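Local coordinates for protein botulinum neurotoxin type G (Clostridium botulinum, PDB 3MPP) that adheres to nerve-cell surfaces through its receptor-binding domain, the fragment in this structure, so that the toxin's protease light chain can be delivered into the cytosol, at residues T85-I94 / N188-I198. The protein carries 4 engineered substitutions. Sequence-based numbering, arbitrary orientation.
Sequences TYLQNEYTII and NCTDTTKFVWI
The side-chain amide of Asn89 meets the backbone of 188-190 with both of its ends, a worked example of one planar group holding two consecutive peptide units. Its ND2 donates to Asn188 O at 2.8 Å, almost straight (171°) and within both the amide plane and the carbonyl plane. Its OD1 accepts from Thr190 N at 2.9 Å, a donor that stands well above the carbonyl plane instead of lying in it. With CG anti to the backbone N (chi1 175°), the amide extends from the first non-helical residue after helix 83-88 to the loop, and the two bonds together fix its rotation. One residue further along the chain, water 1 joins Glu90 O to Asn188 ND2.

The contact belongs to the lectin-like beta sandwich of the N-terminal receptor-binding subdomain. Strand 90-98 pairs with strand 181-187 in one sheet; the chain then crosses through 188-194 to strand 195-204 of the facing sheet, and the interior between them is filled by apolar side chains.

Sulfur and aromatic ring supply the next kind of contact. Cys189 SG lies over one face of Tyr91, 4.1 Å from the ring centroid and 17° off its normal, while Cys189 CB packs on Tyr91 CG at 3.6 Å. Lys194, bent at chi2 and chi3, crosses the far end of the phenol at about a right angle and brings its CD to 3.5 Å from Tyr91 OH. Water 2 lies in the ring plane, hydrogen-bonded to that hydroxyl and weakly to Lys194 NZ.

Deeper in the sandwich only carbon meets carbon: Val196 CG2 touches both the edge of Tyr91 and Ile93 CG2, and Ile94 CD1 reaches Ile198 CD1 at 4.2 Å.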
ATOM      1  N   THR A  85     -21.890  -7.765   8.124  1.00 33.54           N
ATOM      2  CA  THR A  85     -21.885  -7.921   6.667  1.00 35.26           C
ATOM      3  C   THR A  85     -20.463  -8.177   6.176  1.00 32.06           C
ATOM      4  O   THR A  85     -20.211  -9.094   5.401  1.00 36.07           O
ATOM      5  CB  THR A  85     -22.491  -6.692   5.948  1.00 32.00           C
ATOM      6  OG1 THR A  85     -23.871  -6.579   6.304  1.00 33.69           O
ATOM      7  CG2 THR A  85     -22.379  -6.833   4.422  1.00 25.97           C
ATOM      8  N   TYR A  86     -19.530  -7.373   6.663  1.00 33.71           N
ATOM      9  CA  TYR A  86     -18.136  -7.484   6.267  1.00 31.13           C
ATOM     10  C   TYR A  86     -17.601  -8.880   6.601  1.00 28.28           C
ATOM     11  O   TYR A  86     -16.962  -9.525   5.770  1.00 28.89           O
ATOM     12  CB  TYR A  86     -17.325  -6.369   6.945  1.00 27.82           C
ATOM     13  CG  TYR A  86     -15.814  -6.434   6.785  1.00 29.79           C
ATOM     14  CD1 TYR A  86     -15.180  -5.833   5.699  1.00 26.15           C
ATOM     15  CD2 TYR A  86     -15.018  -7.060   7.747  1.00 32.29           C
ATOM     16  CE1 TYR A  86     -13.793  -5.875   5.559  1.00 27.69           C
ATOM     17  CE2 TYR A  86     -13.622  -7.093   7.620  1.00 27.84           C
ATOM     18  CZ  TYR A  86     -13.026  -6.505   6.528  1.00 23.31           C
ATOM     19  OH  TYR A  86     -11.665  -6.535   6.394  1.00 30.73           O
ATOM     20  N   LEU A  87     -17.900  -9.359   7.804  1.00 30.93           N
ATOM     21  CA  LEU A  87     -17.405 -10.659   8.249  1.00 34.43           C
ATOM     22  C   LEU A  87     -18.083 -11.860   7.591  1.00 39.47           C
ATOM     23  O   LEU A  87     -17.453 -12.893   7.387  1.00 41.20           O
ATOM     24  CB  LEU A  87     -17.556 -10.791   9.768  1.00 38.62           C
ATOM     25  CG  LEU A  87     -16.572  -9.961  10.579  1.00 34.50           C
ATOM     26  CD1 LEU A  87     -16.776 -10.212  12.066  1.00 37.67           C
ATOM     27  CD2 LEU A  87     -15.164 -10.317  10.148  1.00 33.18           C
ATOM     28  N   GLN A  88     -19.366 -11.734   7.274  1.00 34.47           N
ATOM     29  CA  GLN A  88     -20.152 -12.910   6.899  1.00 38.18           C
ATOM     30  C   GLN A  88     -20.405 -13.056   5.398  1.00 40.55           C
ATOM     31  O   GLN A  88     -20.775 -14.133   4.926  1.00 35.23           O
ATOM     32  CB  GLN A  88     -21.476 -12.910   7.666  1.00 39.74           C
ATOM     33  CG  GLN A  88     -21.279 -12.965   9.184  1.00 49.03           C
ATOM     34  CD  GLN A  88     -22.586 -13.037   9.949  1.00 58.41           C
ATOM     35  OE1 GLN A  88     -23.610 -13.462   9.414  1.00 55.46           O
ATOM     36  NE2 GLN A  88     -22.556 -12.626  11.213  1.00 61.82           N
ATOM     37  N   ASN A  89     -20.208 -11.977   4.650  1.00 30.24           N
ATOM     38  CA  ASN A  89     -20.521 -11.989   3.216  1.00 33.64           C
ATOM     39  C   ASN A  89     -19.289 -12.326   2.384  1.00 28.03           C
ATOM     40  O   ASN A  89     -18.380 -11.509   2.239  1.00 28.41           O
ATOM     41  CB  ASN A  89     -21.157 -10.656   2.795  1.00 31.36           C
ATOM     42  CG  ASN A  89     -21.397 -10.532   1.272  1.00 33.82           C
ATOM     43  OD1 ASN A  89     -21.132  -9.481   0.693  1.00 36.27           O
ATOM     44  ND2 ASN A  89     -21.934 -11.576   0.643  1.00 24.17           N
ATOM     45  N   GLU A  90     -19.251 -13.557   1.878  1.00 32.73           N
ATOM     46  CA  GLU A  90     -18.201 -13.966   0.963  1.00 34.27           C
ATOM     47  C   GLU A  90     -18.657 -13.727  -0.465  1.00 31.36           C
ATOM     48  O   GLU A  90     -19.758 -14.122  -0.854  1.00 31.65           O
ATOM     49  CB  GLU A  90     -17.813 -15.439   1.164  1.00 34.68           C
ATOM     50  CG  GLU A  90     -16.660 -15.872   0.256  1.00 37.82           C
ATOM     51  CD  GLU A  90     -16.338 -17.353   0.342  1.00 45.91           C
ATOM     52  OE1 GLU A  90     -16.869 -18.032   1.241  1.00 44.12           O
ATOM     53  OE2 GLU A  90     -15.551 -17.836  -0.496  1.00 48.76           O
ATOM     54  N   TYR A  91     -17.820 -13.060  -1.245  1.00 25.91           N
ATOM     55  CA  TYR A  91     -18.165 -12.775  -2.629  1.00 31.21           C
ATOM     56  C   TYR A  91     -16.980 -13.060  -3.530  1.00 34.40           C
ATOM     57  O   TYR A  91     -15.838 -12.810  -3.167  1.00 31.00           O
ATOM     58  CB  TYR A  91     -18.646 -11.324  -2.803  1.00 24.66           C
ATOM     59  CG  TYR A  91     -17.688 -10.272  -2.280  1.00 26.00           C
ATOM     60  CD1 TYR A  91     -16.740  -9.683  -3.117  1.00 26.80           C
ATOM     61  CD2 TYR A  91     -17.730  -9.874  -0.948  1.00 27.04           C
ATOM     62  CE1 TYR A  91     -15.851  -8.709  -2.632  1.00 30.18           C
ATOM     63  CE2 TYR A  91     -16.857  -8.916  -0.454  1.00 25.35           C
ATOM     64  CZ  TYR A  91     -15.925  -8.336  -1.298  1.00 32.49           C
ATOM     65  OH  TYR A  91     -15.066  -7.403  -0.786  1.00 30.23           O
ATOM     66  N   THR A  92     -17.272 -13.613  -4.699  1.00 30.84           N
ATOM     67  CA  THR A  92     -16.258 -13.900  -5.694  1.00 32.95           C
ATOM     68  C   THR A  92     -15.807 -12.577  -6.318  1.00 28.99           C
ATOM     69  O   THR A  92     -16.600 -11.632  -6.442  1.00 30.65           O
ATOM     70  CB  THR A  92     -16.849 -14.839  -6.767  1.00 30.33           C
ATOM     71  OG1 THR A  92     -17.350 -16.000  -6.116  1.00 33.05           O
ATOM     72  CG2 THR A  92     -15.805 -15.260  -7.788  1.00 34.21           C
ATOM     73  N   ILE A  93     -14.530 -12.492  -6.675  1.00 29.67           N
ATOM     74  CA  ILE A  93     -14.024 -11.332  -7.396  1.00 26.15           C
ATOM     75  C   ILE A  93     -13.402 -11.739  -8.727  1.00 35.77           C
ATOM     76  O   ILE A  93     -13.468 -10.991  -9.694  1.00 32.16           O
ATOM     77  CB  ILE A  93     -13.002 -10.518  -6.577  1.00 26.03           C
ATOM     78  CG1 ILE A  93     -11.831 -11.382  -6.135  1.00 29.69           C
ATOM     79  CG2 ILE A  93     -13.676  -9.872  -5.358  1.00 32.31           C
ATOM     80  CD1 ILE A  93     -10.651 -10.554  -5.611  1.00 32.66           C
ATOM     81  N   ILE A  94     -12.792 -12.923  -8.763  1.00 36.13           N
ATOM     82  CA  ILE A  94     -12.186 -13.441  -9.985  1.00 36.68           C
ATOM     83  C   ILE A  94     -12.501 -14.928 -10.103  1.00 41.94           C
ATOM     84  O   ILE A  94     -12.356 -15.674  -9.134  1.00 37.27           O
ATOM     85  CB  ILE A  94     -10.654 -13.267  -9.993  1.00 34.80           C
ATOM     86  CG1 ILE A  94     -10.253 -11.827  -9.648  1.00 35.11           C
ATOM     87  CG2 ILE A  94     -10.086 -13.657 -11.355  1.00 37.61           C
ATOM     88  CD1 ILE A  94      -8.762 -11.659  -9.350  1.00 36.22           C
ATOM     89  N   ASN A 188     -22.219 -12.204  -5.629  1.00 26.66           N
ATOM     90  CA  ASN A 188     -22.834 -12.439  -4.318  1.00 32.30           C
ATOM     91  C   ASN A 188     -22.464 -11.413  -3.234  1.00 32.04           C
ATOM     92  O   ASN A 188     -22.617 -11.682  -2.037  1.00 31.36           O
ATOM     93  CB  ASN A 188     -22.525 -13.853  -3.811  1.00 40.15           C
ATOM     94  CG  ASN A 188     -22.916 -14.926  -4.804  1.00 45.14           C
ATOM     95  OD1 ASN A 188     -23.964 -14.839  -5.455  1.00 43.48           O
ATOM     96  ND2 ASN A 188     -22.068 -15.954  -4.932  1.00 42.85           N
ATOM     97  N   CYS A 189     -21.988 -10.239  -3.636  1.00 29.19           N
ATOM     98  CA  CYS A 189     -21.676  -9.210  -2.646  1.00 26.59           C
ATOM     99  C   CYS A 189     -22.943  -8.432  -2.283  1.00 27.90           C
ATOM    100  O   CYS A 189     -23.641  -7.934  -3.162  1.00 31.86           O
ATOM    101  CB  CYS A 189     -20.594  -8.261  -3.168  1.00 27.25           C
ATOM    102  SG  CYS A 189     -20.155  -6.994  -1.964  1.00 30.47           S
ATOM    103  N   THR A 190     -23.241  -8.312  -0.993  1.00 27.05           N
ATOM    104  CA  THR A 190     -24.504  -7.698  -0.583  1.00 31.20           C
ATOM    105  C   THR A 190     -24.399  -6.208  -0.215  1.00 32.00           C
ATOM    106  O   THR A 190     -25.401  -5.546   0.027  1.00 29.33           O
ATOM    107  CB  THR A 190     -25.159  -8.477   0.577  1.00 38.85           C
ATOM    108  OG1 THR A 190     -24.260  -8.510   1.687  1.00 36.89           O
ATOM    109  CG2 THR A 190     -25.484  -9.907   0.144  1.00 31.22           C
ATOM    110  N   ASP A 191     -23.189  -5.676  -0.198  1.00 36.00           N
ATOM    111  CA  ASP A 191     -22.985  -4.268   0.119  1.00 27.70           C
ATOM    112  C   ASP A 191     -22.870  -3.497  -1.197  1.00 21.87           C
ATOM    113  O   ASP A 191     -21.910  -3.689  -1.937  1.00 23.58           O
ATOM    114  CB  ASP A 191     -21.714  -4.145   0.976  1.00 25.51           C
ATOM    115  CG  ASP A 191     -21.328  -2.704   1.273  1.00 27.87           C
ATOM    116  OD1 ASP A 191     -21.997  -1.785   0.766  1.00 30.02           O
ATOM    117  OD2 ASP A 191     -20.345  -2.502   2.020  1.00 32.45           O
ATOM    118  N   THR A 192     -23.860  -2.659  -1.518  1.00 24.42           N
ATOM    119  CA  THR A 192     -23.865  -1.999  -2.826  1.00 28.18           C
ATOM    120  C   THR A 192     -22.742  -0.975  -2.966  1.00 26.35           C
ATOM    121  O   THR A 192     -22.464  -0.518  -4.064  1.00 28.12           O
ATOM    122  CB  THR A 192     -25.215  -1.320  -3.158  1.00 28.11           C
ATOM    123  OG1 THR A 192     -25.526  -0.348  -2.149  1.00 29.55           O
ATOM    124  CG2 THR A 192     -26.344  -2.374  -3.238  1.00 29.38           C
ATOM    125  N   THR A 193     -22.103  -0.616  -1.851  1.00 28.08           N
ATOM    126  CA  THR A 193     -21.016   0.352  -1.895  1.00 25.13           C
ATOM    127  C   THR A 193     -19.656  -0.301  -2.067  1.00 25.17           C
ATOM    128  O   THR A 193     -18.656   0.402  -2.190  1.00 23.47           O
ATOM    129  CB  THR A 193     -20.959   1.238  -0.623  1.00 28.09           C
ATOM    130  OG1 THR A 193     -20.481   0.460   0.485  1.00 29.23           O
ATOM    131  CG2 THR A 193     -22.331   1.828  -0.322  1.00 34.83           C
ATOM    132  N   LYS A 194     -19.611  -1.631  -2.080  1.00 22.23           N
ATOM    133  CA  LYS A 194     -18.328  -2.345  -2.119  1.00 26.65           C
ATOM    134  C   LYS A 194     -17.572  -2.104  -3.419  1.00 29.23           C
ATOM    135  O   LYS A 194     -18.170  -1.965  -4.494  1.00 29.73           O
ATOM    136  CB  LYS A 194     -18.518  -3.861  -1.909  1.00 24.84           C
ATOM    137  CG  LYS A 194     -17.193  -4.644  -1.720  1.00 23.61           C
ATOM    138  CD  LYS A 194     -16.476  -4.233  -0.417  1.00 29.91           C
ATOM    139  CE  LYS A 194     -17.174  -4.819   0.819  1.00 31.49           C
ATOM    140  NZ  LYS A 194     -16.641  -4.236   2.104  1.00 33.43           N
ATOM    141  N   PHE A 195     -16.248  -2.041  -3.318  1.00 21.52           N
ATOM    142  CA  PHE A 195     -15.414  -2.028  -4.507  1.00 25.37           C
ATOM    143  C   PHE A 195     -14.123  -2.748  -4.180  1.00 28.09           C
ATOM    144  O   PHE A 195     -13.820  -2.975  -3.010  1.00 29.78           O
ATOM    145  CB  PHE A 195     -15.141  -0.596  -4.991  1.00 19.93           C
ATOM    146  CG  PHE A 195     -14.414   0.259  -3.984  1.00 25.22           C
ATOM    147  CD1 PHE A 195     -13.026   0.267  -3.934  1.00 19.74           C
ATOM    148  CD2 PHE A 195     -15.122   1.036  -3.070  1.00 28.46           C
ATOM    149  CE1 PHE A 195     -12.346   1.047  -2.992  1.00 27.41           C
ATOM    150  CE2 PHE A 195     -14.456   1.809  -2.134  1.00 27.43           C
ATOM    151  CZ  PHE A 195     -13.058   1.814  -2.096  1.00 30.45           C
ATOM    152  N   VAL A 196     -13.392  -3.135  -5.220  1.00 20.48           N
ATOM    153  CA  VAL A 196     -12.097  -3.773  -5.069  1.00 22.79           C
ATOM    154  C   VAL A 196     -11.189  -3.214  -6.148  1.00 27.33           C
ATOM    155  O   VAL A 196     -11.612  -3.100  -7.300  1.00 26.27           O
ATOM    156  CB  VAL A 196     -12.182  -5.316  -5.286  1.00 31.18           C
ATOM    157  CG1 VAL A 196     -10.868  -5.966  -4.896  1.00 29.32           C
ATOM    158  CG2 VAL A 196     -13.332  -5.921  -4.497  1.00 38.08           C
ATOM    159  N   TRP A 197      -9.953  -2.867  -5.790  1.00 26.15           N
ATOM    160  CA  TRP A 197      -8.968  -2.433  -6.790  1.00 24.64           C
ATOM    161  C   TRP A 197      -8.047  -3.605  -7.114  1.00 27.95           C
ATOM    162  O   TRP A 197      -7.641  -4.351  -6.218  1.00 23.53           O
ATOM    163  CB  TRP A 197      -8.121  -1.242  -6.283  1.00 25.06           C
ATOM    164  CG  TRP A 197      -8.798   0.104  -6.367  1.00 27.26           C
ATOM    165  CD1 TRP A 197      -9.498   0.746  -5.375  1.00 20.90           C
ATOM    166  CD2 TRP A 197      -8.816   0.979  -7.503  1.00 26.40           C
ATOM    167  NE1 TRP A 197      -9.956   1.968  -5.835  1.00 23.30           N
ATOM    168  CE2 TRP A 197      -9.542   2.135  -7.133  1.00 23.70           C
ATOM    169  CE3 TRP A 197      -8.293   0.890  -8.809  1.00 28.05           C
ATOM    170  CZ2 TRP A 197      -9.769   3.189  -8.023  1.00 28.66           C
ATOM    171  CZ3 TRP A 197      -8.508   1.936  -9.684  1.00 29.91           C
ATOM    172  CH2 TRP A 197      -9.241   3.077  -9.289  1.00 33.38           C
ATOM    173  N   ILE A 198      -7.700  -3.746  -8.392  1.00 27.08           N
ATOM    174  CA  ILE A 198      -6.788  -4.795  -8.844  1.00 30.50           C
ATOM    175  C   ILE A 198      -5.737  -4.208  -9.793  1.00 31.62           C
ATOM    176  O   ILE A 198      -6.038  -3.301 -10.570  1.00 31.45           O
ATOM    177  CB  ILE A 198      -7.566  -5.917  -9.572  1.00 34.19           C
ATOM    178  CG1 ILE A 198      -8.436  -6.689  -8.574  1.00 25.98           C
ATOM    179  CG2 ILE A 198      -6.604  -6.863 -10.297  1.00 29.73           C
ATOM    180  CD1 ILE A 198      -9.514  -7.518  -9.219  1.00 42.57           C
TER
HETATM  181  O   HOH W   1     -19.811 -16.327  -2.986  1.00 45.79           O
HETATM  182  O   HOH W   2     -15.114  -7.019   1.901  1.00 35.97           O